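Local atomic coordinates of anti-sigma-factor antagonist (STAS) domain protein (Moorella thermoacetica, PDB entry 3ZXN), a protein that probably serves as an RsbS-type STAS scaffold of the stressosome, a signalling complex thought to control secondary messenger signalling in this bacterium. Residues I7-D12 and T39-K44; G45-I50 and L105-G110; P77-G82 and G100-L105. The protein carries 1 engineered substitution. All coordinates share one frame; numbering follows the deposited sequence.

Interaction 1. Residues I7-D12 and T39-K44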
loop_
_atom_site.group_PDB
_atom_site.type_symbol
_atom_site.label_atom_id
_atom_site.label_comp_id
_atom_site.label_asym_id
_atom_site.label_seq_id
_atom_site.Cartn_x
_atom_site.Cartn_y
_atom_site.Cartn_z
ATOM N N ILE A 7 -9.932 -4.012 5.097
ATOM C CA ILE A 7 -9.649 -2.709 4.538
ATOM C C ILE A 7 -10.355 -1.688 5.402
ATOM O O ILE A 7 -11.585 -1.611 5.391
ATOM C CB ILE A 7 -10.165 -2.614 3.091
ATOM C CG1 ILE A 7 -9.472 -3.676 2.218
ATOM C CG2 ILE A 7 -9.974 -1.189 2.554
ATOM C CD1 ILE A 7 -10.069 -3.841 0.820
ATOM N N LEU A 8 -9.579 -0.911 6.158
ATOM C CA LEU A 8 -10.137 0.068 7.092
ATOM C C LEU A 8 -10.220 1.467 6.477
ATOM O O LEU A 8 -9.486 1.796 5.551
ATOM C CB LEU A 8 -9.269 0.146 8.365
ATOM C CG LEU A 8 -8.840 -1.190 8.996
ATOM C CD1 LEU A 8 -7.894 -0.986 10.185
ATOM C CD2 LEU A 8 -10.052 -2.013 9.404
ATOM N N LYS A 9 -11.107 2.293 7.013
ATOM C CA LYS A 9 -11.139 3.698 6.642
ATOM C C LYS A 9 -11.051 4.534 7.909
ATOM O O LYS A 9 -11.839 4.351 8.833
ATOM C CB LYS A 9 -12.414 4.037 5.858
ATOM C CG LYS A 9 -12.301 5.325 5.042
ATOM C CD LYS A 9 -13.436 5.466 4.039
ATOM C CE LYS A 9 -13.046 6.415 2.909
ATOM N NZ LYS A 9 -14.159 6.641 1.944
ATOM N N VAL A 10 -10.070 5.424 7.971
ATOM C CA VAL A 10 -9.910 6.283 9.140
ATOM C C VAL A 10 -9.794 7.735 8.706
ATOM O O VAL A 10 -8.897 8.081 7.947
ATOM C CB VAL A 10 -8.647 5.930 9.970
ATOM C CG1 VAL A 10 -8.640 6.726 11.298
ATOM C CG2 VAL A 10 -8.576 4.433 10.238
ATOM N N ASP A 11 -10.687 8.591 9.207
ATOM C CA ASP A 11 -10.668 9.999 8.828
ATOM C C ASP A 11 -10.569 10.136 7.301
ATOM O O ASP A 11 -9.820 10.970 6.801
ATOM C CB ASP A 11 -9.481 10.728 9.481
ATOM C CG ASP A 11 -9.503 10.647 11.006
ATOM O OD1 ASP A 11 -10.598 10.443 11.576
ATOM O OD2 ASP A 11 -8.424 10.783 11.627
ATOM N N ASP A 12 -11.318 9.302 6.582
ATOM C CA ASP A 12 -11.358 9.319 5.107
ATOM C C ASP A 12 -10.114 8.775 4.407
ATOM O O ASP A 12 -10.009 8.868 3.180
ATOM C CB ASP A 12 -11.659 10.716 4.558
ATOM C CG ASP A 12 -13.082 11.154 4.830
ATOM O OD1 ASP A 12 -13.988 10.290 4.807
ATOM O OD2 ASP A 12 -13.286 12.363 5.070
ATOM N N THR A 39 -12.106 2.968 -5.841
ATOM C CA THR A 39 -12.789 3.588 -6.978
ATOM C C THR A 39 -14.293 3.768 -6.757
ATOM O O THR A 39 -15.014 4.143 -7.675
ATOM C CB THR A 39 -12.537 2.827 -8.301
ATOM O OG1 THR A 39 -12.984 1.468 -8.186
ATOM C CG2 THR A 39 -11.063 2.830 -8.609
ATOM N N GLY A 40 -14.770 3.497 -5.546
ATOM C CA GLY A 40 -16.166 3.757 -5.216
ATOM C C GLY A 40 -16.323 5.082 -4.482
ATOM O O GLY A 40 -16.349 6.161 -5.082
ATOM N N VAL A 41 -16.430 5.013 -3.163
ATOM C CA VAL A 41 -16.481 6.230 -2.373
ATOM C C VAL A 41 -15.122 6.911 -2.409
ATOM O O VAL A 41 -14.085 6.255 -2.313
ATOM C CB VAL A 41 -16.895 5.955 -0.920
ATOM C CG1 VAL A 41 -16.857 7.238 -0.120
ATOM C CG2 VAL A 41 -18.289 5.351 -0.891
ATOM N N ALA A 42 -15.123 8.226 -2.578
ATOM C CA ALA A 42 -13.874 8.969 -2.584
ATOM C C ALA A 42 -13.187 8.800 -1.224
ATOM O O ALA A 42 -13.844 8.498 -0.231
ATOM C CB ALA A 42 -14.136 10.439 -2.885
ATOM N N GLY A 43 -11.868 8.963 -1.201
ATOM C CA GLY A 43 -11.084 8.905 0.023
ATOM C C GLY A 43 -9.965 9.911 -0.146
ATOM O O GLY A 43 -9.724 10.369 -1.264
ATOM N N LYS A 44 -9.281 10.259 0.941
ATOM C CA LYS A 44 -8.231 11.268 0.869
ATOM C C LYS A 44 -6.881 10.645 0.555
ATOM O O LYS A 44 -5.918 11.347 0.242
ATOM C CB LYS A 44 -8.128 12.056 2.188
ATOM C CG LYS A 44 -9.323 12.960 2.475
ATOM C CD LYS A 44 -9.150 13.675 3.836
ATOM C CE LYS A 44 -10.290 14.645 4.099
ATOM N NZ LYS A 44 -10.045 15.458 5.332
#
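D12 meets G43 and K44 where the closely packed part of this contact lies. Its carbonyl O accepts from K44 N at 2.7 Å, with an N-H...O angle of 170°. The bond is therefore short and straight, although the donor lies tilted out of the carbonyl plane. The same D12 O stands 3.3 Å from G43 CA; glycine has no side chain there, and the carbonyl can settle against the backbone. A second bond grips the loop from strand 7-10: K9 NZ donates to A42 O at 2.9 Å. K9 CG is anti to the backbone N (chi1 -160°), and the extended chain beyond it carries the ammonium across to the loop, where NZ also lies 3.4 Å from V41 CG1. Since K9 makes a cation-pi contact with W14 as well, replacing it with an alanine would probably leave A42 O without this donor and W14 without its cation, freeing the loop to shift. Positive phi at both D11 and D12 matches a type I' turn, the two-residue connection of the beta hairpin formed by strands 7-10 and 13-17. In this STAS domain the hairpin forms one border of the mixed sheet, and residues 39-44 lead from helix 25-38 into strand 45-49, so the two bonds tie the hairpin, its strand through K9 and its turn through D12, to that connection. Toward solvent the packing is looser. The aliphatic part of K44 runs obliquely over D12, with K44 CG 3.9 Å from D12 CB, and K44 CD is 4.1 Å from D11 O. The charged ends complete no salt bridge: D12 OD2 and K44 NZ remain 4.5 Å apart, near enough for some electrostatic attraction, while the K44 side chain also touches Y13.

Interaction 2. Residues G45-I50 and L105-G110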
loop_
_atom_site.group_PDB
_atom_site.type_symbol
_atom_site.label_atom_id
_atom_site.label_comp_id
_atom_site.label_asym_id
_atom_site.label_seq_id
_atom_site.Cartn_x
_atom_site.Cartn_y
_atom_site.Cartn_z
ATOM N N GLY A 45 -6.800 9.325 0.658
ATOM C CA GLY A 45 -5.517 8.671 0.459
ATOM C C GLY A 45 -5.520 7.228 0.910
ATOM O O GLY A 45 -6.509 6.738 1.441
ATOM N N LEU A 46 -4.388 6.564 0.707
ATOM C CA LEU A 46 -4.277 5.148 0.945
ATOM C C LEU A 46 -2.935 4.849 1.614
ATOM O O LEU A 46 -1.887 5.290 1.146
ATOM C CB LEU A 46 -4.386 4.389 -0.399
ATOM C CG LEU A 46 -4.010 2.909 -0.414
ATOM C CD1 LEU A 46 -4.901 2.145 0.525
ATOM C CD2 LEU A 46 -4.119 2.328 -1.838
ATOM N N VAL A 47 -2.985 4.102 2.712
ATOM C CA VAL A 47 -1.776 3.640 3.402
ATOM C C VAL A 47 -1.770 2.125 3.432
ATOM O O VAL A 47 -2.742 1.505 3.868
ATOM C CB VAL A 47 -1.714 4.116 4.881
ATOM C CG1 VAL A 47 -0.347 3.756 5.486
ATOM C CG2 VAL A 47 -1.995 5.602 4.988
ATOM N N ILE A 48 -0.683 1.518 2.961
ATOM C CA ILE A 48 -0.585 0.068 3.012
ATOM C C ILE A 48 0.688 -0.335 3.741
ATOM O O ILE A 48 1.772 0.080 3.355
ATOM C CB ILE A 48 -0.540 -0.570 1.610
ATOM C CG1 ILE A 48 -1.835 -0.280 0.841
ATOM C CG2 ILE A 48 -0.308 -2.069 1.757
ATOM C CD1 ILE A 48 -1.841 -0.915 -0.610
ATOM N N ASP A 49 0.548 -1.151 4.783
ATOM C CA ASP A 49 1.702 -1.571 5.577
ATOM C C ASP A 49 2.047 -3.022 5.286
ATOM O O ASP A 49 1.174 -3.886 5.296
ATOM C CB ASP A 49 1.450 -1.393 7.083
ATOM C CG ASP A 49 2.664 -1.765 7.922
ATOM O OD1 ASP A 49 2.866 -2.971 8.182
ATOM O OD2 ASP A 49 3.411 -0.849 8.316
ATOM N N ILE A 50 3.329 -3.285 5.070
ATOM C CA ILE A 50 3.781 -4.644 4.786
ATOM C C ILE A 50 4.787 -5.204 5.791
ATOM O O ILE A 50 5.491 -6.162 5.485
ATOM C CB ILE A 50 4.374 -4.734 3.351
ATOM C CG1 ILE A 50 5.551 -3.756 3.188
ATOM C CG2 ILE A 50 3.292 -4.422 2.349
ATOM C CD1 ILE A 50 6.396 -3.972 1.895
ATOM N N LEU A 105 7.614 4.775 7.978
ATOM C CA LEU A 105 8.107 3.709 8.837
ATOM C C LEU A 105 6.986 2.783 9.298
ATOM O O LEU A 105 7.168 1.585 9.418
ATOM C CB LEU A 105 8.807 4.319 10.078
ATOM C CG LEU A 105 9.383 3.299 11.062
ATOM C CD1 LEU A 105 10.395 2.398 10.353
ATOM C CD2 LEU A 105 10.007 3.999 12.309
ATOM N N ASN A 106 5.828 3.364 9.575
ATOM C CA ASN A 106 4.709 2.625 10.126
ATOM C C ASN A 106 3.419 3.343 9.777
ATOM O O ASN A 106 3.437 4.371 9.099
ATOM C CB ASN A 106 4.852 2.496 11.645
ATOM C CG ASN A 106 4.976 3.832 12.328
ATOM O OD1 ASN A 106 4.221 4.758 12.047
ATOM N ND2 ASN A 106 5.954 3.950 13.216
ATOM N N LEU A 107 2.303 2.814 10.262
ATOM C CA LEU A 107 1.001 3.374 9.920
ATOM C C LEU A 107 0.817 4.800 10.423
ATOM O O LEU A 107 0.177 5.616 9.753
ATOM C CB LEU A 107 -0.146 2.491 10.425
ATOM C CG LEU A 107 -0.439 1.178 9.703
ATOM C CD1 LEU A 107 -1.790 0.654 10.174
ATOM C CD2 LEU A 107 -0.431 1.367 8.185
ATOM N N GLN A 108 1.368 5.111 11.598
ATOM C CA GLN A 108 1.198 6.461 12.140
ATOM C C GLN A 108 1.911 7.482 11.246
ATOM O O GLN A 108 1.333 8.498 10.850
ATOM C CB GLN A 108 1.719 6.558 13.588
ATOM C CG GLN A 108 1.577 7.952 14.179
ATOM C CD GLN A 108 0.116 8.327 14.449
ATOM O OE1 GLN A 108 -0.642 7.545 15.022
ATOM N NE2 GLN A 108 -0.281 9.519 14.018
ATOM N N LYS A 109 3.180 7.205 10.961
ATOM C CA LYS A 109 4.010 8.035 10.093
ATOM C C LYS A 109 3.391 8.129 8.690
ATOM O O LYS A 109 3.465 9.168 8.031
ATOM C CB LYS A 109 5.403 7.406 9.973
ATOM C CG LYS A 109 6.128 7.275 11.313
ATOM C CD LYS A 109 7.056 8.409 11.515
ATOM C CE LYS A 109 7.984 8.135 12.704
ATOM N NZ LYS A 109 9.064 9.138 12.741
ATOM N N GLY A 110 2.797 7.030 8.250
ATOM C CA GLY A 110 2.141 6.974 6.945
ATOM C C GLY A 110 0.966 7.928 6.903
ATOM O O GLY A 110 0.888 8.799 6.038
HETATM O O HOH W 1 5.191 -0.863 10.320
#
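L107 reaches strand 45-49 through one methyl: its CD2 sits 3.5 Å from D49 CB. L107 CG is anti to its carbonyl carbon (chi1 -74°), which carries the branched end from the flank of the helix toward the strand, and the side chain also touches V15. The same CD2 lies 3.6 Å from V47 CG1, but both V47 and L107 were modelled in two conformers, so the distances to these side chains describe one arrangement among alternatives. D49 has CG anti to its backbone N (chi1 -177°), which sends the carboxylate past the leucine toward the start of the helix. There D49 OD2 receives a hydrogen bond from a water at 2.7 Å, and this water donates a longer one to L105 O at 3.3 Å, bridging strand and loop. The buried carboxylate is further held by S51 OG at OD1 and by T81 OG1 at OD2; with several partners its rotation is well defined. This is the packing of a helix on the STAS sheet, the chain turning from edge strand 102-104 into helix 107-118, which lies over strand 45-49. N106 is the N-cap: its OD1 accepts from K109 N at 2.9 Å, nearly linearly (175°), while N106 CB points away from the strand. OD2 of D49 is 4.1 Å from N106 CA, a packing contact that sets the carboxylate close to the first turn. One turn along, G110 brings bare backbone up to the strand, its CA 6.2 Å from the CA of V47.

Interaction 3. Residues P77-G82 and G100-L105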
loop_
_atom_site.group_PDB
_atom_site.type_symbol
_atom_site.label_atom_id
_atom_site.label_comp_id
_atom_site.label_asym_id
_atom_site.label_seq_id
_atom_site.Cartn_x
_atom_site.Cartn_y
_atom_site.Cartn_z
ATOM N N PRO A 77 -3.422 9.996 -3.155
ATOM C CA PRO A 77 -2.143 9.881 -2.446
ATOM C C PRO A 77 -1.938 8.488 -1.846
ATOM O O PRO A 77 -2.857 7.938 -1.256
ATOM C CB PRO A 77 -2.283 10.929 -1.319
ATOM C CG PRO A 77 -3.158 11.987 -1.923
ATOM C CD PRO A 77 -4.151 11.225 -2.791
ATOM N N PHE A 78 -0.729 7.949 -1.963
ATOM C CA PHE A 78 -0.465 6.576 -1.562
ATOM C C PHE A 78 0.872 6.497 -0.837
ATOM O O PHE A 78 1.861 7.003 -1.341
ATOM C CB PHE A 78 -0.426 5.680 -2.822
ATOM C CG PHE A 78 0.058 4.277 -2.572
ATOM C CD1 PHE A 78 -0.529 3.481 -1.604
ATOM C CD2 PHE A 78 1.077 3.733 -3.338
ATOM C CE1 PHE A 78 -0.084 2.174 -1.384
ATOM C CE2 PHE A 78 1.507 2.427 -3.127
ATOM C CZ PHE A 78 0.930 1.652 -2.148
ATOM N N VAL A 79 0.890 5.879 0.345
ATOM C CA VAL A 79 2.140 5.653 1.062
ATOM C C VAL A 79 2.274 4.179 1.456
ATOM O O VAL A 79 1.319 3.552 1.911
ATOM C CB VAL A 79 2.296 6.612 2.293
ATOM C CG1 VAL A 79 1.196 6.384 3.300
ATOM C CG2 VAL A 79 3.681 6.471 2.941
ATOM N N LEU A 80 3.468 3.628 1.234
ATOM C CA LEU A 80 3.777 2.243 1.562
ATOM C C LEU A 80 4.643 2.272 2.817
ATOM O O LEU A 80 5.585 3.059 2.881
ATOM C CB LEU A 80 4.563 1.587 0.418
ATOM C CG LEU A 80 4.894 0.099 0.547
ATOM C CD1 LEU A 80 3.617 -0.747 0.494
ATOM C CD2 LEU A 80 5.886 -0.344 -0.536
ATOM N N THR A 81 4.305 1.446 3.807
ATOM C CA THR A 81 4.955 1.520 5.116
ATOM C C THR A 81 5.434 0.158 5.624
ATOM O O THR A 81 4.965 -0.890 5.164
ATOM C CB THR A 81 4.024 2.184 6.206
ATOM O OG1 THR A 81 2.941 1.311 6.537
ATOM C CG2 THR A 81 3.452 3.519 5.728
ATOM N N GLY A 82 6.372 0.189 6.579
ATOM C CA GLY A 82 6.881 -1.017 7.223
ATOM C C GLY A 82 7.823 -1.827 6.340
ATOM O O GLY A 82 7.678 -3.039 6.229
ATOM N N GLY A 100 11.100 7.107 -5.671
ATOM C CA GLY A 100 10.174 8.075 -6.220
ATOM C C GLY A 100 8.773 8.000 -5.643
ATOM O O GLY A 100 7.890 8.723 -6.094
ATOM N N MET A 101 8.550 7.133 -4.659
ATOM C CA MET A 101 7.220 7.055 -4.064
ATOM C C MET A 101 7.251 7.392 -2.575
ATOM O O MET A 101 8.314 7.375 -1.956
ATOM C CB MET A 101 6.581 5.691 -4.305
ATOM C CG MET A 101 7.134 4.574 -3.467
ATOM S SD MET A 101 6.298 3.004 -3.819
ATOM C CE MET A 101 4.691 3.268 -3.105
ATOM N N ALA A 102 6.087 7.712 -2.024
ATOM C CA ALA A 102 5.981 8.026 -0.603
ATOM C C ALA A 102 6.062 6.735 0.212
ATOM O O ALA A 102 5.271 5.812 0.020
ATOM C CB ALA A 102 4.683 8.760 -0.319
ATOM N N THR A 103 7.044 6.653 1.104
ATOM C CA THR A 103 7.115 5.532 2.023
ATOM C C THR A 103 7.235 6.093 3.459
ATOM O O THR A 103 7.691 7.216 3.647
ATOM C CB THR A 103 8.287 4.556 1.705
ATOM O OG1 THR A 103 9.544 5.230 1.828
ATOM C CG2 THR A 103 8.170 3.947 0.268
ATOM N N ALA A 104 6.787 5.323 4.442
ATOM C CA ALA A 104 6.910 5.726 5.849
ATOM C C ALA A 104 7.208 4.515 6.741
ATOM O O ALA A 104 7.114 3.364 6.313
ATOM C CB ALA A 104 5.680 6.508 6.325
ATOM N N LEU A 105 7.614 4.775 7.978
ATOM C CA LEU A 105 8.107 3.709 8.837
ATOM C C LEU A 105 6.986 2.783 9.298
ATOM O O LEU A 105 7.168 1.585 9.418
ATOM C CB LEU A 105 8.807 4.319 10.078
ATOM C CG LEU A 105 9.383 3.299 11.062
ATOM C CD1 LEU A 105 10.395 2.398 10.353
ATOM C CD2 LEU A 105 10.007 3.999 12.309
HETATM O O HOH W 2 3.499 7.592 -3.461
#
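L80 supplies both ends of the central hydrogen-bond pattern: L80 N donates to A102 O at 3.1 Å and 163°, and L80 O accepts from A104 N at 3.0 Å. One residue thus bonds to the two neighbours of T103, the signature of parallel pairing, with L80 opposite T103 and T81 opposite A104. Farther along, G82 N donates to A104 O at 3.3 Å, with an additional weak, bent bond to L105 O. At the other end the strands part, and a water takes over, donating to F78 O at 2.7 Å and accepting from A102 N at 3.0 Å. Outside this ladder, M101 folds its CE obliquely against the F78 ring, CE lying 3.3 Å from F78 CE2. M101 CG sits between its backbone N and carbonyl carbon (chi1 75°), and a bend at the sulfur brings the methyl back over L80 CB as well. On the sheet face of T81 and A104, T81 CG2 packs 3.8 Å from A104 CB, its hydroxyl being hydrogen-bonded to the D49 carboxylate. That face is covered by helix 107-118; F78 and L80 pack instead against helix 58-74. Strands 78-81 and 102-104, whose axes are 37° apart, are the parallel strands of a beta-alpha-beta crossover through helix 85-93, which here completes the edge of the STAS fold.

All three contacts reach one mixed sheet of a single STAS domain. Interaction 1 comes first along the chain, at the border formed by strands 7-10 and 13-17, and its loop runs directly into strand 45-49 of interaction 2. Their centres are about 14 Å apart, and those of interactions 1 and 3 about 17 Å. The centres of interactions 2 and 3 are about 7 Å apart: strands 45-49 and 78-81 are neighbours, L105 belongs to both contacts, and interaction 3 falls within the chain between the two segments of interaction 2. A probable backbone hydrogen bond between L46 N and P77 O joins them. The set thus spans the sheet from edge to edge, with helix 107-118 closing over its later strands.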